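PDB 3TR3: BolA, which is of unknown function but belongs to the BolA/IbaG family, whose founding member is a stress-induced protein of Escherichia coli. Local coordinates for residues 40-43 with 49-52; 11-16 with 59-64. All blocks are in the same frame, centred on the assembly; numbering follows the deposited sequence.

Overall arrangement
Both contacts concern the helices that lie against the three-stranded sheet, and they hold different ends of that layer. Contact 1 (40-43 with 49-52) is local: the short 3-10 turn after strand 32-38 folds back onto helix 47-57. Contact 2 (11-16 with 59-64) is long in sequence and brings helix 7-17 to helix 59-65. Their centres are 16 Å apart and their nearest atoms about 7 Å, without touching. Helix 47-57, which supplies half of contact 1, connects them: its Val54 touches both Phe42 of contact 1 and Ile14 of segment 11-16. The cobalt ion is bound by His32 and His67, neither of them in a contact; His67 lies just beyond helix 59-65.

Contact 1 (40-43 with 49-52); sequences PTFE and TRHR
Arg50 NH1 is gripped by two outside acceptors, a carboxylate oxygen of Glu78 through a salt bridge and the carbonyl oxygen of Thr73, and NE is also used, donating to the carbonyl oxygen of Gln45, while the rest of the Arg50 side chain lies against Phe42. Such anchoring should fix the rotation of the guanidinium, and the nearby carboxylate would favour its positive charge. The carbonyl oxygen of Phe42 also sits close by, 3.2 Å from Arg50 NH2.

Apart from this close approach, the contact across the segments is apolar. Arg50 suits the place because its chain, extended from CG to NE, gives a long methylene stem that can run across a ring before the charge is delivered beyond it. Arg50 CG comes to 3.4 Å from Phe42 CB and to 3.5 Å from Phe42 CG. Arg50 CB stands over one face of the Phe42 ring, 4.0 Å from the centroid and 20° off the normal, a CH-pi contact. Phe42 CB in turn covers one face of the guanidinium near its rim, and the ring and guanidinium planes are 23° apart. With CG anti to its carbonyl carbon (chi1 -61°), Phe42 turns its ring in toward the helix, where a large hydrophobic group is buried.

Phe42 lies in the connection between strand 32-38 and helix 47-57, touching Val54, Leu18 and Thr73, while Arg50 ties that helix to strand 68-74 and, through Glu78, to helix 76-80.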
# COMPACT_ATOMS: atom_id res chain seq x y z
N PRO B 40 -9.52 0.87 -12.71
CA PRO B 40 -10.79 1.17 -13.41
C PRO B 40 -11.13 0.13 -14.50
O PRO B 40 -12.28 -0.02 -14.86
CB PRO B 40 -10.53 2.56 -14.01
CG PRO B 40 -9.03 2.65 -14.16
CD PRO B 40 -8.50 1.90 -12.96
N THR B 41 -10.12 -0.61 -14.97
CA THR B 41 -10.30 -1.68 -15.95
C THR B 41 -11.15 -2.85 -15.41
O THR B 41 -11.69 -3.66 -16.18
CB THR B 41 -8.90 -2.15 -16.45
OG1 THR B 41 -8.27 -1.08 -17.17
CG2 THR B 41 -8.97 -3.36 -17.35
N PHE B 42 -11.29 -2.95 -14.10
CA PHE B 42 -12.09 -4.02 -13.50
C PHE B 42 -13.58 -3.72 -13.67
O PHE B 42 -14.42 -4.56 -13.40
CB PHE B 42 -11.79 -4.23 -12.00
CG PHE B 42 -10.35 -4.61 -11.69
CD1 PHE B 42 -9.57 -5.28 -12.60
CD2 PHE B 42 -9.80 -4.29 -10.44
CE1 PHE B 42 -8.24 -5.63 -12.27
CE2 PHE B 42 -8.49 -4.64 -10.11
CZ PHE B 42 -7.71 -5.32 -11.04
N GLU B 43 -13.92 -2.51 -14.11
CA GLU B 43 -15.35 -2.18 -14.27
C GLU B 43 -16.04 -3.17 -15.20
O GLU B 43 -15.61 -3.35 -16.36
CB GLU B 43 -15.55 -0.74 -14.74
CG GLU B 43 -16.98 -0.29 -14.72
CD GLU B 43 -17.57 -0.20 -13.31
OE1 GLU B 43 -17.03 0.60 -12.47
OE2 GLU B 43 -18.57 -0.92 -13.06
N THR B 49 -12.16 -12.77 -13.52
CA THR B 49 -11.43 -12.01 -14.53
C THR B 49 -10.50 -10.97 -13.92
O THR B 49 -9.38 -10.79 -14.39
CB THR B 49 -12.40 -11.28 -15.45
OG1 THR B 49 -13.15 -12.25 -16.18
CG2 THR B 49 -11.65 -10.37 -16.42
N ARG B 50 -10.99 -10.25 -12.90
CA ARG B 50 -10.19 -9.19 -12.28
C ARG B 50 -8.90 -9.81 -11.77
O ARG B 50 -7.80 -9.33 -12.05
CB ARG B 50 -10.94 -8.52 -11.14
CG ARG B 50 -12.09 -7.62 -11.55
CD ARG B 50 -12.96 -7.30 -10.34
NE ARG B 50 -14.07 -6.45 -10.74
CZ ARG B 50 -14.58 -5.46 -10.01
NH1 ARG B 50 -14.05 -5.17 -8.82
NH2 ARG B 50 -15.62 -4.74 -10.49
N HIS B 51 -9.04 -10.95 -11.09
CA HIS B 51 -7.89 -11.68 -10.54
C HIS B 51 -6.96 -12.17 -11.63
O HIS B 51 -5.75 -12.08 -11.48
CB HIS B 51 -8.34 -12.84 -9.64
CG HIS B 51 -9.00 -12.41 -8.36
ND1 HIS B 51 -9.13 -13.25 -7.27
CD2 HIS B 51 -9.58 -11.24 -8.00
CE1 HIS B 51 -9.76 -12.61 -6.30
NE2 HIS B 51 -10.06 -11.40 -6.72
N ARG B 52 -7.51 -12.68 -12.73
CA ARG B 52 -6.66 -13.18 -13.80
C ARG B 52 -5.84 -12.09 -14.49
O ARG B 52 -4.67 -12.32 -14.84
CB ARG B 52 -7.47 -13.98 -14.81
CG ARG B 52 -7.84 -15.31 -14.25
CD ARG B 52 -8.85 -15.98 -15.10
NE ARG B 52 -8.98 -17.38 -14.69
CZ ARG B 52 -9.75 -18.27 -15.32
NH1 ARG B 52 -10.48 -17.91 -16.38
NH2 ARG B 52 -9.80 -19.53 -14.87

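Contact 2 (11-16 with 59-64)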
# COMPACT_ATOMS: atom_id res chain seq x y z
N LYS B 11 4.10 -4.89 -5.40
CA LYS B 11 3.49 -3.61 -5.71
C LYS B 11 4.01 -2.99 -7.00
O LYS B 11 3.21 -2.51 -7.83
CB LYS B 11 3.65 -2.62 -4.55
CG LYS B 11 3.60 -1.16 -4.95
CD LYS B 11 3.48 -0.26 -3.72
CE LYS B 11 3.88 1.18 -4.04
NZ LYS B 11 2.80 1.97 -4.68
N GLN B 12 5.34 -2.99 -7.17
CA GLN B 12 5.93 -2.50 -8.40
C GLN B 12 5.55 -3.32 -9.66
O GLN B 12 5.27 -2.74 -10.70
CB GLN B 12 7.45 -2.41 -8.24
CG GLN B 12 7.88 -1.31 -7.26
CD GLN B 12 9.39 -1.06 -7.25
OE1 GLN B 12 10.21 -2.00 -7.29
NE2 GLN B 12 9.77 0.22 -7.19
N TRP B 13 5.57 -4.65 -9.56
CA TRP B 13 5.33 -5.55 -10.68
C TRP B 13 3.90 -5.42 -11.20
O TRP B 13 3.67 -5.34 -12.40
CB TRP B 13 5.60 -7.00 -10.28
CG TRP B 13 7.03 -7.35 -9.98
CD1 TRP B 13 8.15 -6.68 -10.41
CD2 TRP B 13 7.51 -8.44 -9.18
NE1 TRP B 13 9.28 -7.29 -9.93
CE2 TRP B 13 8.93 -8.38 -9.18
CE3 TRP B 13 6.88 -9.48 -8.46
CZ2 TRP B 13 9.73 -9.30 -8.49
CZ3 TRP B 13 7.67 -10.40 -7.79
CH2 TRP B 13 9.08 -10.30 -7.80
N ILE B 14 2.93 -5.37 -10.29
CA ILE B 14 1.53 -5.25 -10.68
C ILE B 14 1.26 -3.88 -11.30
O ILE B 14 0.60 -3.78 -12.32
CB ILE B 14 0.58 -5.47 -9.51
CG1 ILE B 14 0.72 -6.89 -8.97
CG2 ILE B 14 -0.84 -5.19 -9.93
CD1 ILE B 14 -0.10 -7.10 -7.64
N GLU B 15 1.79 -2.81 -10.70
CA GLU B 15 1.62 -1.48 -11.29
C GLU B 15 2.35 -1.29 -12.63
O GLU B 15 1.97 -0.46 -13.44
CB GLU B 15 2.00 -0.39 -10.30
CG GLU B 15 1.10 -0.40 -9.06
CD GLU B 15 1.56 0.57 -7.98
OE1 GLU B 15 2.73 1.04 -8.04
OE2 GLU B 15 0.76 0.87 -7.07
N THR B 16 3.40 -2.06 -12.86
CA THR B 16 4.12 -2.01 -14.11
C THR B 16 3.33 -2.75 -15.18
O THR B 16 3.13 -2.22 -16.24
CB THR B 16 5.53 -2.63 -13.95
OG1 THR B 16 6.35 -1.73 -13.19
CG2 THR B 16 6.20 -2.86 -15.30
N GLY B 59 3.10 -11.91 -14.82
CA GLY B 59 3.84 -12.70 -15.78
C GLY B 59 4.60 -13.85 -15.17
O GLY B 59 4.02 -14.68 -14.48
N SER B 60 5.91 -13.88 -15.40
CA SER B 60 6.74 -14.97 -14.94
C SER B 60 7.00 -14.94 -13.42
O SER B 60 7.34 -15.96 -12.84
CB SER B 60 8.06 -14.97 -15.72
OG SER B 60 8.88 -13.89 -15.33
N HIS B 61 6.84 -13.76 -12.81
CA HIS B 61 6.96 -13.63 -11.37
C HIS B 61 5.92 -14.52 -10.69
O HIS B 61 6.20 -15.21 -9.68
CB HIS B 61 6.79 -12.16 -10.94
CG HIS B 61 7.85 -11.26 -11.48
ND1 HIS B 61 9.20 -11.46 -11.24
CD2 HIS B 61 7.77 -10.16 -12.27
CE1 HIS B 61 9.90 -10.52 -11.85
NE2 HIS B 61 9.05 -9.72 -12.49
N MSE B 62 4.72 -14.53 -11.27
CA MSE B 62 3.63 -15.34 -10.76
C MSE B 62 3.90 -16.81 -10.99
O MSE B 62 3.47 -17.68 -10.22
CB MSE B 62 2.30 -14.95 -11.41
CG MSE B 62 1.06 -15.43 -10.62
SE MSE B 62 1.01 -14.92 -8.65
CE MSE B 62 0.97 -16.67 -7.79
N GLN B 63 4.62 -17.11 -12.05
CA GLN B 63 4.76 -18.49 -12.44
C GLN B 63 5.81 -19.14 -11.59
O GLN B 63 5.63 -20.26 -11.13
CB GLN B 63 5.09 -18.57 -13.93
CG GLN B 63 5.70 -19.87 -14.37
CD GLN B 63 6.10 -19.86 -15.85
OE1 GLN B 63 6.58 -18.84 -16.37
NE2 GLN B 63 5.92 -21.01 -16.54
N SER B 64 6.90 -18.41 -11.38
CA SER B 64 8.12 -18.95 -10.75
C SER B 64 8.51 -18.39 -9.36
O SER B 64 9.11 -19.10 -8.57
CB SER B 64 9.31 -18.74 -11.70
OG SER B 64 9.21 -19.65 -12.78
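Trp13 stacks on His61 across the contact, on a helix whose first residue here is Lys11. One turn along helix 7-17, Lys11 meets Glu15 in a salt bridge whose hydrogen bonds are weak, Lys11 NZ to Glu15 OE2 3.3 Å, and it packs on Glu27 of the second subunit. Gln12 contributes its backbone carbonyl oxygen, which Thr16 uses one turn later. Trp13 carries the contact itself. The nearest CA atoms of the two segments, those of Trp13 and His61, are 8.3 Å apart, a separation that a broad indole and an imidazole can span. The six-membered ring lies face to face with the imidazole, the planes 2° apart and the centroids 3.6 Å. Trp13 NE1 lies above the imidazole's face, 3.5 Å from His61 NE2, and His61 CB adds a CH-pi contact over the six-membered ring. The hydrogen bond between His61 ND1 and Asp65 OD2 should restrain the rotation of the imidazole.

This pair joins the first helix of the alpha-beta-beta-alpha-alpha-beta core of the BolA fold, which resembles class II KH domains, to helix 59-65, the second helix between the parallel strands 32-38 and 68-74.

Ile14 points its branched aliphatic chain into the interior, against Val23, Val54 and Leu58, and Glu15 OE2, besides its weak bond with Lys11, accepts a sound one from the backbone N of Val23. At Thr16 the hydroxyl OG1 turns back to Gln12 O at 2.9 Å, from above the carbonyl plane, while the backbone N of Thr16 approaches the same oxygen from the opposite face.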